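N-acetylgalactosaminyltransferase 7 (Homo sapiens, PDB 6IWR) is a glycosyltransferase by name, with a glycosyl transferase family 2 domain of the GT-A clan and a ricin-type beta-trefoil lectin domain in one chain. Local coordinates at residues P95-P100 with G275-I280; V151-H156 with A180-I185; T263-P268 with G330-E335; W296-L301 with D460-Y465. One frame throughout, in Å; residues are numbered along the deposited sequence.

Contact 1 (P95-P100 with G275-I280); sequences PLVLGP and GNTYEI
Pro95 and Leu96 lie against Thr277 and Glu279, two residues of the loop between strands 264-274 and 280-281. One direct hydrogen bond joins the segments. Leu96 N donates to Thr277 O over 3.0 Å, and the N-H...O angle is 159°. The N-H comes in the carbonyl plane, on a lone pair of Thr277 O. The same oxygen also takes a CA-H...O contact from Pro95, with Pro95 CA 3.5 Å from Thr277 O. A water lies near two further carbonyls, Leu96 O and Asn276 O, and can bridge them. It is 3.0 Å from Asn276 O, but it has more acceptors around it than protons to give.

Apolar contacts fill in around these bonds. The Pro95 ring crosses the Glu279 side chain at about a right angle, and Pro95 CD is 3.9 Å from Glu279 CB. Val97 and Thr277 lie alongside each other, with Val97 CG2 4.1 Å from Thr277 CG2. The Thr277 methyl group is anti to the carbonyl carbon, and this turns CG2 towards Leu96 O and Val97. The hydroxyl, at chi1 47°, faces the Glu279 carboxylate instead. The modelled bond from Thr277 OG1 to Glu279 OE1 is very short, so its exact geometry is doubtful.

The other carboxylate oxygen, Glu279 OE2, bonds His573 of the second subunit. Pro501 of that subunit also packs on Pro95, Thr277 and Glu279. The direct link between the segments therefore rests on backbone polar atoms, while the Glu279 carboxylate is shared between its own loop and the subunit interface.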
loop_
_atom_site.group_PDB
_atom_site.type_symbol
_atom_site.label_atom_id
_atom_site.label_comp_id
_atom_site.label_asym_id
_atom_site.label_seq_id
_atom_site.Cartn_x
_atom_site.Cartn_y
_atom_site.Cartn_z
ATOM N N PRO A 95 -17.521 18.722 9.029
ATOM C CA PRO A 95 -17.283 17.327 8.643
ATOM C C PRO A 95 -18.473 16.461 9.027
ATOM O O PRO A 95 -19.116 16.670 10.057
ATOM C CB PRO A 95 -16.004 16.937 9.403
ATOM C CG PRO A 95 -15.719 18.020 10.348
ATOM C CD PRO A 95 -16.456 19.241 9.912
ATOM N N LEU A 96 -18.778 15.506 8.166
ATOM C CA LEU A 96 -19.910 14.606 8.313
ATOM C C LEU A 96 -19.381 13.213 8.640
ATOM O O LEU A 96 -18.979 12.465 7.741
ATOM C CB LEU A 96 -20.728 14.580 7.034
ATOM C CG LEU A 96 -22.215 14.275 7.161
ATOM C CD1 LEU A 96 -22.719 13.700 5.844
ATOM C CD2 LEU A 96 -22.518 13.349 8.318
ATOM N N VAL A 97 -19.427 12.862 9.921
ATOM C CA VAL A 97 -18.880 11.619 10.434
ATOM C C VAL A 97 -20.045 10.649 10.612
ATOM O O VAL A 97 -21.023 10.973 11.285
ATOM C CB VAL A 97 -18.111 11.872 11.744
ATOM C CG1 VAL A 97 -17.480 10.604 12.285
ATOM C CG2 VAL A 97 -17.033 12.922 11.515
ATOM N N LEU A 98 -19.960 9.464 9.996
ATOM C CA LEU A 98 -21.029 8.465 9.921
ATOM C C LEU A 98 -20.667 7.169 10.652
ATOM O O LEU A 98 -19.688 7.108 11.396
ATOM C CB LEU A 98 -21.339 8.169 8.452
ATOM C CG LEU A 98 -22.005 9.252 7.606
ATOM C CD1 LEU A 98 -22.433 8.683 6.256
ATOM C CD2 LEU A 98 -23.190 9.862 8.337
ATOM N N GLY A 99 -21.437 6.116 10.381
ATOM C CA GLY A 99 -21.125 4.761 10.787
ATOM C C GLY A 99 -21.147 4.668 12.285
ATOM O O GLY A 99 -21.378 5.668 12.968
ATOM N N PRO A 100 -20.900 3.473 12.835
ATOM C CA PRO A 100 -20.572 2.286 12.058
ATOM C C PRO A 100 -21.790 1.620 11.440
ATOM O O PRO A 100 -21.636 0.632 10.733
ATOM C CB PRO A 100 -19.952 1.352 13.098
ATOM C CG PRO A 100 -20.384 1.894 14.450
ATOM C CD PRO A 100 -21.206 3.116 14.229
ATOM N N GLY A 275 -12.701 13.446 0.815
ATOM C CA GLY A 275 -13.567 12.479 0.143
ATOM C C GLY A 275 -14.384 11.604 1.078
ATOM O O GLY A 275 -15.287 10.880 0.634
ATOM N N ASN A 276 -14.080 11.642 2.361
ATOM C CA ASN A 276 -14.837 10.874 3.323
ATOM C C ASN A 276 -15.829 11.727 4.107
ATOM O O ASN A 276 -17.011 11.394 4.164
ATOM C CB ASN A 276 -13.836 10.178 4.240
ATOM C CG ASN A 276 -14.500 9.360 5.278
ATOM O OD1 ASN A 276 -15.497 8.673 5.008
ATOM N ND2 ASN A 276 -13.989 9.442 6.496
ATOM N N THR A 277 -15.386 12.852 4.672
ATOM C CA THR A 277 -16.210 13.670 5.549
ATOM C C THR A 277 -16.605 15.022 4.961
ATOM O O THR A 277 -17.497 15.684 5.509
ATOM C CB THR A 277 -15.468 13.889 6.870
ATOM O OG1 THR A 277 -14.107 14.273 6.590
ATOM C CG2 THR A 277 -15.489 12.587 7.685
ATOM N N TYR A 278 -15.945 15.459 3.892
ATOM C CA TYR A 278 -16.335 16.552 3.021
ATOM C C TYR A 278 -16.076 17.927 3.600
ATOM O O TYR A 278 -16.582 18.901 3.045
ATOM C CB TYR A 278 -17.799 16.426 2.603
ATOM C CG TYR A 278 -17.930 15.289 1.648
ATOM C CD1 TYR A 278 -18.083 13.994 2.115
ATOM C CD2 TYR A 278 -17.815 15.487 0.279
ATOM C CE1 TYR A 278 -18.182 12.937 1.255
ATOM C CE2 TYR A 278 -17.905 14.427 -0.590
ATOM C CZ TYR A 278 -18.082 13.155 -0.080
ATOM O OH TYR A 278 -18.163 12.099 -0.926
ATOM N N GLU A 279 -15.303 18.037 4.675
ATOM C CA GLU A 279 -14.851 19.350 5.112
ATOM C C GLU A 279 -13.732 19.806 4.191
ATOM O O GLU A 279 -13.052 18.988 3.571
ATOM C CB GLU A 279 -14.378 19.318 6.571
ATOM C CG GLU A 279 -12.938 18.883 6.779
ATOM C CD GLU A 279 -12.764 17.366 6.763
ATOM O OE1 GLU A 279 -13.662 16.669 6.228
ATOM O OE2 GLU A 279 -11.737 16.862 7.287
ATOM N N ILE A 280 -13.551 21.118 4.084
ATOM C CA ILE A 280 -12.678 21.691 3.065
ATOM C C ILE A 280 -11.467 22.342 3.721
ATOM O O ILE A 280 -11.600 23.277 4.520
ATOM C CB ILE A 280 -13.429 22.681 2.161
ATOM C CG1 ILE A 280 -14.629 21.981 1.522
ATOM C CG2 ILE A 280 -12.494 23.211 1.086
ATOM C CD1 ILE A 280 -15.400 22.868 0.584
HETATM O O HOH W 1 -18.613 10.367 6.454
#

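Contact 2 (V151-H156 with A180-I185); sequences VVIVFH and AEIVLI
Val151, Ile153 and Phe155 run beside Ile182, Leu184 and Ile185 on two parallel strands, with an axis angle of 18°. Five backbone hydrogen bonds alternate along the pair. Val151 N gives to Glu181 O, and Val183 N gives to Val151 O. Ile153 N then gives to Val183 O, Ile185 N to Ile153 O, and Phe155 N to Ile185 O. The last two are the straightest, each with an N-H...O angle of 169°. The first is the longest, with Val151 N 3.2 Å from Glu181 O.

The tightly packed face carries Val151, Ile153, Ile182 and Leu184. Val151 and Ile182 lie side by side, with Val151 CG2 3.6 Å from Ile182 CG2. Ile153 and Leu184 do the same, and their tips Ile153 CD1 and Leu184 CD2 are 3.7 Å apart. Helix 160-173 covers this face through Val167, Val170 and Ile171. Phe155 has chi1 72°, which brings its ring to the neighbouring strand at Leu184 and Ile185. Leu184 CB lies at the ring edge, near its plane, 3.9 Å from Phe155 CE2.

The other face, with Val152, Val154, Val183 and Ile185, is looser across the pair. Its apolar side-chain contact is between Val154 CG2 and Ile185 CB, at 3.9 Å. Val154 is partly exposed, and its side chain is about 10 Å from the bound manganese ion.

Strand 149-155, helix 160-173 and strand 179-186 form a beta-alpha-beta crossover, the unit that builds the Rossmann-like half of a GT-A domain.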
loop_
_atom_site.group_PDB
_atom_site.type_symbol
_atom_site.label_atom_id
_atom_site.label_comp_id
_atom_site.label_asym_id
_atom_site.label_seq_id
_atom_site.Cartn_x
_atom_site.Cartn_y
_atom_site.Cartn_z
ATOM N N VAL A 151 -18.209 27.349 -18.480
ATOM C CA VAL A 151 -17.510 26.372 -17.649
ATOM C C VAL A 151 -17.754 24.994 -18.250
ATOM O O VAL A 151 -18.897 24.624 -18.554
ATOM C CB VAL A 151 -17.921 26.440 -16.154
ATOM C CG1 VAL A 151 -18.203 27.861 -15.673
ATOM C CG2 VAL A 151 -19.068 25.510 -15.804
ATOM N N VAL A 152 -16.678 24.247 -18.479
ATOM C CA VAL A 152 -16.788 22.904 -19.028
ATOM C C VAL A 152 -16.320 21.928 -17.965
ATOM O O VAL A 152 -15.291 22.147 -17.318
ATOM C CB VAL A 152 -16.006 22.743 -20.346
ATOM C CG1 VAL A 152 -15.833 24.097 -21.055
ATOM C CG2 VAL A 152 -14.727 22.149 -20.090
ATOM N N ILE A 153 -17.124 20.898 -17.743
ATOM C CA ILE A 153 -16.863 19.836 -16.786
ATOM C C ILE A 153 -16.842 18.547 -17.593
ATOM O O ILE A 153 -17.868 18.142 -18.157
ATOM C CB ILE A 153 -17.932 19.766 -15.684
ATOM C CG1 ILE A 153 -18.013 21.070 -14.918
ATOM C CG2 ILE A 153 -17.636 18.623 -14.706
ATOM C CD1 ILE A 153 -19.244 21.154 -14.116
ATOM N N VAL A 154 -15.688 17.926 -17.667
ATOM C CA VAL A 154 -15.547 16.612 -18.270
ATOM C C VAL A 154 -15.779 15.580 -17.179
ATOM O O VAL A 154 -15.216 15.683 -16.087
ATOM C CB VAL A 154 -14.155 16.461 -18.910
ATOM C CG1 VAL A 154 -13.934 15.023 -19.381
ATOM C CG2 VAL A 154 -13.989 17.478 -20.036
ATOM N N PHE A 155 -16.638 14.604 -17.437
ATOM C CA PHE A 155 -16.865 13.586 -16.430
ATOM C C PHE A 155 -16.872 12.207 -17.067
ATOM O O PHE A 155 -17.117 12.045 -18.269
ATOM C CB PHE A 155 -18.162 13.842 -15.648
ATOM C CG PHE A 155 -19.411 13.586 -16.427
ATOM C CD1 PHE A 155 -19.999 12.326 -16.427
ATOM C CD2 PHE A 155 -20.018 14.612 -17.130
ATOM C CE1 PHE A 155 -21.161 12.079 -17.127
ATOM C CE2 PHE A 155 -21.191 14.375 -17.846
ATOM C CZ PHE A 155 -21.755 13.099 -17.855
ATOM N N HIS A 156 -16.555 11.215 -16.233
ATOM C CA HIS A 156 -16.652 9.804 -16.607
ATOM C C HIS A 156 -17.138 9.053 -15.375
ATOM O O HIS A 156 -16.417 8.971 -14.379
ATOM C CB HIS A 156 -15.304 9.263 -17.104
ATOM C CG HIS A 156 -15.285 7.778 -17.329
ATOM N ND1 HIS A 156 -15.723 7.192 -18.500
ATOM C CD2 HIS A 156 -14.886 6.762 -16.527
ATOM C CE1 HIS A 156 -15.607 5.880 -18.404
ATOM N NE2 HIS A 156 -15.098 5.595 -17.218
ATOM N N ALA A 180 -22.180 32.013 -19.263
ATOM C CA ALA A 180 -22.811 31.865 -20.567
ATOM C C ALA A 180 -23.489 30.509 -20.750
ATOM O O ALA A 180 -24.463 30.414 -21.509
ATOM C CB ALA A 180 -21.772 32.079 -21.667
ATOM N N GLU A 181 -22.988 29.462 -20.086
ATOM C CA GLU A 181 -23.427 28.078 -20.255
ATOM C C GLU A 181 -22.521 27.198 -19.405
ATOM O O GLU A 181 -21.369 27.549 -19.135
ATOM C CB GLU A 181 -23.363 27.627 -21.728
ATOM C CG GLU A 181 -21.930 27.514 -22.245
ATOM C CD GLU A 181 -21.806 27.077 -23.701
ATOM O OE1 GLU A 181 -22.794 26.515 -24.242
ATOM O OE2 GLU A 181 -20.709 27.299 -24.295
ATOM N N ILE A 182 -23.045 26.052 -18.986
ATOM C CA ILE A 182 -22.259 25.023 -18.329
ATOM C C ILE A 182 -22.329 23.802 -19.229
ATOM O O ILE A 182 -23.399 23.203 -19.395
ATOM C CB ILE A 182 -22.766 24.700 -16.917
ATOM C CG1 ILE A 182 -22.661 25.940 -16.002
ATOM C CG2 ILE A 182 -21.972 23.515 -16.359
ATOM C CD1 ILE A 182 -23.297 25.768 -14.600
ATOM N N VAL A 183 -21.201 23.444 -19.827
ATOM C CA VAL A 183 -21.124 22.344 -20.782
ATOM C C VAL A 183 -20.539 21.130 -20.072
ATOM O O VAL A 183 -19.362 21.138 -19.690
ATOM C CB VAL A 183 -20.271 22.732 -22.000
ATOM C CG1 VAL A 183 -19.944 21.492 -22.846
ATOM C CG2 VAL A 183 -20.972 23.786 -22.820
ATOM N N LEU A 184 -21.348 20.093 -19.878
ATOM C CA LEU A 184 -20.837 18.837 -19.345
ATOM C C LEU A 184 -20.433 17.967 -20.524
ATOM O O LEU A 184 -21.182 17.859 -21.500
ATOM C CB LEU A 184 -21.872 18.121 -18.476
ATOM C CG LEU A 184 -22.669 18.919 -17.438
ATOM C CD1 LEU A 184 -23.773 18.039 -16.859
ATOM C CD2 LEU A 184 -21.803 19.526 -16.309
ATOM N N ILE A 185 -19.236 17.396 -20.456
ATOM C CA ILE A 185 -18.722 16.504 -21.489
ATOM C C ILE A 185 -18.665 15.102 -20.905
ATOM O O ILE A 185 -17.815 14.796 -20.057
ATOM C CB ILE A 185 -17.339 16.926 -22.002
ATOM C CG1 ILE A 185 -17.375 18.331 -22.579
ATOM C CG2 ILE A 185 -16.875 15.938 -23.064
ATOM C CD1 ILE A 185 -18.048 18.410 -23.903
#

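Contact 3 (T263-P268 with G330-E335); sequences TICTVP and GLFAIE
An antiparallel strand pair in the mixed sheet of the GT-A domain sets Thr266 opposite Ala333. Strand 264-268 and strand 332-335 run at 160° to each other. Thr266 and Ala333 form a hydrogen-bonded pair, with two bonds between the same residues. Thr266 N is 2.8 Å from Ala333 O, and the N-H...O angle is 170°. In the return bond, Ala333 N lies 2.8 Å from Thr266 O, and the N-H is tilted from the carbonyl plane. Both side chains of this pair face helix 251-260, where Thr266 touches Pro257 and Ala333 touches Ile258.

Cys265, Phe332 and Ile334 meet on the other face. The Cys265 sulfur is anti to the backbone N, chi1 164°, and this lays it towards the Phe332 ring. It approaches obliquely, with Cys265 SG 5.2 Å from the ring centroid. Ile334 lies beside Cys265, though the modelled approach of its CG2 is too close to be relied on. Ile334 CD1 sits in the plane of the Phe332 ring, at its edge, and Tyr239 stacks with that ring.

Further along, contact passes to Leu331. Val267 CG1 approaches Leu331 O. The Pro268 ring crosses the Leu331 side chain at about a right angle, and Pro268 CG is 4.2 Å from Leu331 CB. The Leu331 side chain is about 8 Å from the bound manganese ion.

On its other edge strand 264-274 pairs with strand 369-373, through Cys265 and Val267. The Glu335 side chain caps Phe338 N and also bridges to Arg262. Strand 332-335 thus ends at the N-cap of helix 336-342, a strand-to-helix junction in the sheet core of a GT-A glycosyltransferase.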
loop_
_atom_site.group_PDB
_atom_site.type_symbol
_atom_site.label_atom_id
_atom_site.label_comp_id
_atom_site.label_asym_id
_atom_site.label_seq_id
_atom_site.Cartn_x
_atom_site.Cartn_y
_atom_site.Cartn_z
ATOM N N THR A 263 -3.843 36.961 -23.206
ATOM C CA THR A 263 -2.812 35.928 -23.165
ATOM C C THR A 263 -2.470 35.508 -21.745
ATOM O O THR A 263 -1.495 34.778 -21.545
ATOM C CB THR A 263 -1.522 36.388 -23.863
ATOM O OG1 THR A 263 -0.968 37.504 -23.160
ATOM C CG2 THR A 263 -1.765 36.754 -25.319
ATOM N N ILE A 264 -3.211 35.978 -20.761
ATOM C CA ILE A 264 -3.046 35.476 -19.407
ATOM C C ILE A 264 -3.976 34.293 -19.230
ATOM O O ILE A 264 -5.128 34.311 -19.681
ATOM C CB ILE A 264 -3.324 36.578 -18.371
ATOM C CG1 ILE A 264 -2.398 37.767 -18.630
ATOM C CG2 ILE A 264 -3.166 36.054 -16.944
ATOM C CD1 ILE A 264 -2.539 38.879 -17.630
ATOM N N CYS A 265 -3.457 33.234 -18.631
ATOM C CA CYS A 265 -4.253 32.080 -18.250
ATOM C C CYS A 265 -4.243 31.988 -16.734
ATOM O O CYS A 265 -3.195 32.127 -16.096
ATOM C CB CYS A 265 -3.714 30.807 -18.892
ATOM S SG CYS A 265 -4.278 29.294 -18.186
ATOM N N THR A 266 -5.401 31.753 -16.163
ATOM C CA THR A 266 -5.622 31.958 -14.750
ATOM C C THR A 266 -5.944 30.636 -14.069
ATOM O O THR A 266 -6.525 29.731 -14.684
ATOM C CB THR A 266 -6.746 32.961 -14.582
ATOM O OG1 THR A 266 -6.153 34.256 -14.486
ATOM C CG2 THR A 266 -7.413 32.739 -13.360
ATOM N N VAL A 267 -5.554 30.527 -12.797
ATOM C CA VAL A 267 -5.720 29.297 -12.033
ATOM C C VAL A 267 -6.160 29.627 -10.610
ATOM O O VAL A 267 -5.478 30.364 -9.908
ATOM C CB VAL A 267 -4.432 28.454 -11.996
ATOM C CG1 VAL A 267 -4.757 27.055 -11.527
ATOM C CG2 VAL A 267 -3.749 28.429 -13.368
ATOM N N PRO A 268 -7.297 29.117 -10.154
ATOM C CA PRO A 268 -7.663 29.284 -8.744
ATOM C C PRO A 268 -6.746 28.473 -7.834
ATOM O O PRO A 268 -6.124 27.497 -8.249
ATOM C CB PRO A 268 -9.091 28.735 -8.697
ATOM C CG PRO A 268 -9.061 27.638 -9.750
ATOM C CD PRO A 268 -8.199 28.201 -10.868
ATOM N N GLY A 330 -6.210 20.383 -13.813
ATOM C CA GLY A 330 -7.642 20.168 -13.905
ATOM C C GLY A 330 -8.473 21.435 -14.004
ATOM O O GLY A 330 -9.446 21.478 -14.761
ATOM N N LEU A 331 -8.102 22.466 -13.242
ATOM C CA LEU A 331 -8.896 23.674 -13.062
ATOM C C LEU A 331 -8.088 24.861 -13.568
ATOM O O LEU A 331 -7.012 25.152 -13.039
ATOM C CB LEU A 331 -9.281 23.892 -11.586
ATOM C CG LEU A 331 -9.686 22.708 -10.690
ATOM C CD1 LEU A 331 -10.129 23.179 -9.274
ATOM C CD2 LEU A 331 -10.722 21.784 -11.311
ATOM N N PHE A 332 -8.603 25.543 -14.576
ATOM C CA PHE A 332 -7.954 26.764 -15.046
ATOM C C PHE A 332 -8.959 27.560 -15.879
ATOM O O PHE A 332 -10.075 27.104 -16.156
ATOM C CB PHE A 332 -6.661 26.456 -15.824
ATOM C CG PHE A 332 -6.872 25.681 -17.100
ATOM C CD1 PHE A 332 -7.055 24.306 -17.071
ATOM C CD2 PHE A 332 -6.851 26.322 -18.328
ATOM C CE1 PHE A 332 -7.233 23.576 -18.218
ATOM C CE2 PHE A 332 -7.033 25.587 -19.501
ATOM C CZ PHE A 332 -7.225 24.200 -19.430
ATOM N N ALA A 333 -8.542 28.756 -16.282
ATOM C CA ALA A 333 -9.312 29.622 -17.168
ATOM C C ALA A 333 -8.377 30.200 -18.225
ATOM O O ALA A 333 -7.279 30.660 -17.893
ATOM C CB ALA A 333 -9.993 30.740 -16.360
ATOM N N ILE A 334 -8.788 30.135 -19.499
ATOM C CA ILE A 334 -8.129 30.837 -20.599
ATOM C C ILE A 334 -9.195 31.487 -21.444
ATOM O O ILE A 334 -10.313 30.978 -21.568
ATOM C CB ILE A 334 -7.286 29.965 -21.560
ATOM C CG1 ILE A 334 -7.652 28.507 -21.524
ATOM C CG2 ILE A 334 -5.769 30.192 -21.444
ATOM C CD1 ILE A 334 -6.523 27.780 -22.293
ATOM N N GLU A 335 -8.804 32.589 -22.090
ATOM C CA GLU A 335 -9.646 33.143 -23.134
ATOM C C GLU A 335 -9.780 32.112 -24.249
ATOM O O GLU A 335 -8.813 31.441 -24.620
ATOM C CB GLU A 335 -9.059 34.448 -23.645
ATOM C CG GLU A 335 -10.034 35.332 -24.374
ATOM C CD GLU A 335 -9.533 35.685 -25.761
ATOM O OE1 GLU A 335 -9.165 34.734 -26.494
ATOM O OE2 GLU A 335 -9.488 36.906 -26.095
#

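Contact 4 (W296-L301 with D460-Y465); sequences WDWSML and DITSHY
The Trp296 ring has Ile461 CD1 over one face and Trp298 CZ3 in its plane at the edge. Ile461 CD1 is 3.5 Å from the centroid of the six-membered ring and 13° off the ring normal, a CH-pi contact. The Ile461 side chain crosses the Trp296 side chain at about a right angle. Its other branch, CG2, lies near Trp296 O and the Trp298 ring.

The Trp298 indole meets Tyr465 O at its edge. Trp298 NE1 donates to Tyr465 O over 2.8 Å, with an N-H...O angle of 153°. The oxygen is near the indole plane, but the donor stands above the carbonyl plane. Thr462 CG2 also touches this indole, 3.9 Å from Trp298 CZ2. Asp297 CB packs obliquely against the Tyr465 ring, 3.9 Å from Tyr465 CD1.

Asp297 OD1 braces the turn that carries Trp298. It accepts from Ser299 N, Ser299 OG and Leu301 N, all from above the carboxylate plane. Trp413 meets both indoles, Tyr361 meets Trp296 edge-to-face, and Met454 of helix 450-457 touches both tryptophans.

Segment 460-465 leads from helix 450-457 towards strand 471-474 of the antiparallel sheet of the lectin part. The contact combines an Asx turn, a type I beta turn from Asp297 to Met300 and an aromatic cluster that meets the segment on the way to the lectin part.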
loop_
_atom_site.group_PDB
_atom_site.type_symbol
_atom_site.label_atom_id
_atom_site.label_comp_id
_atom_site.label_asym_id
_atom_site.label_seq_id
_atom_site.Cartn_x
_atom_site.Cartn_y
_atom_site.Cartn_z
ATOM N N TRP A 296 7.913 21.032 -10.927
ATOM C CA TRP A 296 8.102 19.656 -11.353
ATOM C C TRP A 296 9.529 19.264 -11.014
ATOM O O TRP A 296 10.392 20.123 -10.847
ATOM C CB TRP A 296 7.844 19.506 -12.854
ATOM C CG TRP A 296 8.735 20.395 -13.640
ATOM C CD1 TRP A 296 9.998 20.110 -14.064
ATOM C CD2 TRP A 296 8.456 21.734 -14.071
ATOM N NE1 TRP A 296 10.527 21.183 -14.739
ATOM C CE2 TRP A 296 9.604 22.196 -14.761
ATOM C CE3 TRP A 296 7.351 22.581 -13.948
ATOM C CZ2 TRP A 296 9.682 23.475 -15.318
ATOM C CZ3 TRP A 296 7.422 23.850 -14.504
ATOM C CH2 TRP A 296 8.584 24.284 -15.186
ATOM N N ASP A 297 9.766 17.960 -10.896
ATOM C CA ASP A 297 11.118 17.414 -10.866
ATOM C C ASP A 297 11.469 16.973 -12.290
ATOM O O ASP A 297 10.652 17.080 -13.205
ATOM C CB ASP A 297 11.228 16.293 -9.816
ATOM C CG ASP A 297 10.503 15.000 -10.222
ATOM O OD1 ASP A 297 10.230 14.796 -11.427
ATOM O OD2 ASP A 297 10.210 14.166 -9.321
ATOM N N TRP A 298 12.671 16.445 -12.496
ATOM C CA TRP A 298 13.152 16.203 -13.852
ATOM C C TRP A 298 12.695 14.868 -14.440
ATOM O O TRP A 298 13.057 14.546 -15.582
ATOM C CB TRP A 298 14.670 16.363 -13.861
ATOM C CG TRP A 298 14.932 17.734 -13.369
ATOM C CD1 TRP A 298 15.375 18.106 -12.127
ATOM C CD2 TRP A 298 14.642 18.947 -14.067
ATOM N NE1 TRP A 298 15.420 19.482 -12.031
ATOM C CE2 TRP A 298 14.972 20.016 -13.209
ATOM C CE3 TRP A 298 14.136 19.232 -15.345
ATOM C CZ2 TRP A 298 14.823 21.333 -13.584
ATOM C CZ3 TRP A 298 14.002 20.552 -15.725
ATOM C CH2 TRP A 298 14.331 21.586 -14.845
ATOM N N SER A 299 11.895 14.106 -13.702
ATOM C CA SER A 299 11.068 13.057 -14.287
ATOM C C SER A 299 9.715 13.594 -14.723
ATOM O O SER A 299 8.911 12.846 -15.302
ATOM C CB SER A 299 10.875 11.906 -13.301
ATOM O OG SER A 299 10.839 12.402 -11.983
ATOM N N MET A 300 9.473 14.879 -14.465
ATOM C CA MET A 300 8.252 15.582 -14.832
ATOM C C MET A 300 7.072 15.179 -13.949
ATOM O O MET A 300 5.926 15.186 -14.394
ATOM C CB MET A 300 7.901 15.397 -16.309
ATOM C CG MET A 300 6.945 16.476 -16.785
ATOM S SD MET A 300 6.437 16.428 -18.516
ATOM C CE MET A 300 7.506 17.632 -19.265
ATOM N N LEU A 301 7.339 14.829 -12.698
ATOM C CA LEU A 301 6.281 14.688 -11.716
ATOM C C LEU A 301 5.923 16.055 -11.142
ATOM O O LEU A 301 6.801 16.858 -10.802
ATOM C CB LEU A 301 6.702 13.745 -10.595
ATOM C CG LEU A 301 7.017 12.340 -11.098
ATOM C CD1 LEU A 301 7.320 11.463 -9.904
ATOM C CD2 LEU A 301 5.879 11.782 -11.980
ATOM N N ASP A 460 13.289 29.138 -9.458
ATOM C CA ASP A 460 13.394 28.511 -8.137
ATOM C C ASP A 460 13.368 26.989 -8.158
ATOM O O ASP A 460 13.634 26.376 -7.115
ATOM C CB ASP A 460 12.283 28.985 -7.184
ATOM C CG ASP A 460 10.923 29.023 -7.837
ATOM O OD1 ASP A 460 10.878 28.917 -9.077
ATOM O OD2 ASP A 460 9.900 29.181 -7.126
ATOM N N ILE A 461 13.092 26.358 -9.298
ATOM C CA ILE A 461 12.869 24.916 -9.279
ATOM C C ILE A 461 14.148 24.161 -8.924
ATOM O O ILE A 461 14.137 23.261 -8.073
ATOM C CB ILE A 461 12.297 24.440 -10.619
ATOM C CG1 ILE A 461 10.852 24.907 -10.725
ATOM C CG2 ILE A 461 12.483 22.919 -10.751
ATOM C CD1 ILE A 461 10.242 24.703 -12.083
ATOM N N THR A 462 15.265 24.479 -9.586
ATOM C CA THR A 462 16.463 23.682 -9.327
ATOM C C THR A 462 16.941 23.840 -7.899
ATOM O O THR A 462 17.736 23.023 -7.421
ATOM C CB THR A 462 17.594 24.043 -10.263
ATOM O OG1 THR A 462 17.991 25.400 -10.011
ATOM C CG2 THR A 462 17.146 23.874 -11.704
ATOM N N SER A 463 16.456 24.858 -7.201
ATOM C CA SER A 463 16.774 24.991 -5.792
ATOM C C SER A 463 15.963 24.031 -4.925
ATOM O O SER A 463 16.327 23.797 -3.774
ATOM C CB SER A 463 16.581 26.447 -5.375
ATOM O OG SER A 463 15.615 26.574 -4.367
ATOM N N HIS A 464 14.909 23.423 -5.457
ATOM C CA HIS A 464 14.166 22.404 -4.724
ATOM C C HIS A 464 14.296 21.015 -5.324
ATOM O O HIS A 464 14.199 20.024 -4.591
ATOM C CB HIS A 464 12.670 22.752 -4.654
ATOM C CG HIS A 464 12.363 23.964 -3.834
ATOM N ND1 HIS A 464 12.117 23.902 -2.481
ATOM C CD2 HIS A 464 12.251 25.268 -4.176
ATOM C CE1 HIS A 464 11.872 25.116 -2.022
ATOM N NE2 HIS A 464 11.950 25.963 -3.031
ATOM N N TYR A 465 14.471 20.925 -6.642
ATOM C CA TYR A 465 14.696 19.667 -7.354
ATOM C C TYR A 465 15.918 19.897 -8.235
ATOM O O TYR A 465 15.804 20.364 -9.380
ATOM C CB TYR A 465 13.440 19.249 -8.120
ATOM C CG TYR A 465 12.273 19.126 -7.172
ATOM C CD1 TYR A 465 12.092 17.981 -6.436
ATOM C CD2 TYR A 465 11.408 20.182 -6.960
ATOM C CE1 TYR A 465 11.064 17.860 -5.532
ATOM C CE2 TYR A 465 10.350 20.078 -6.059
ATOM C CZ TYR A 465 10.186 18.906 -5.340
ATOM O OH TYR A 465 9.149 18.760 -4.419
#

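How the contacts relate
Contacts 2 and 3 belong to one mixed sheet of the GT-A domain. Their centres are about 15 Å apart, and strand 236-240 pairs with both strand 149-155 and strand 332-335 between them. Contact 1 lies about 27 Å from contact 2, centre to centre, where the second subunit packs. Contact 4 is about 35 Å from contact 1, between centres, on the opposite side of the chain's centre. Along the chain contact 2 falls between the two segments of contact 1. Contact 3 alternates with contacts 1 and 4. Strand pairing in contacts 2 and 3 builds the sheet core, while contacts 1 and 4 bring in the loop before helix 103-113 and the segment leading to the lectin domain.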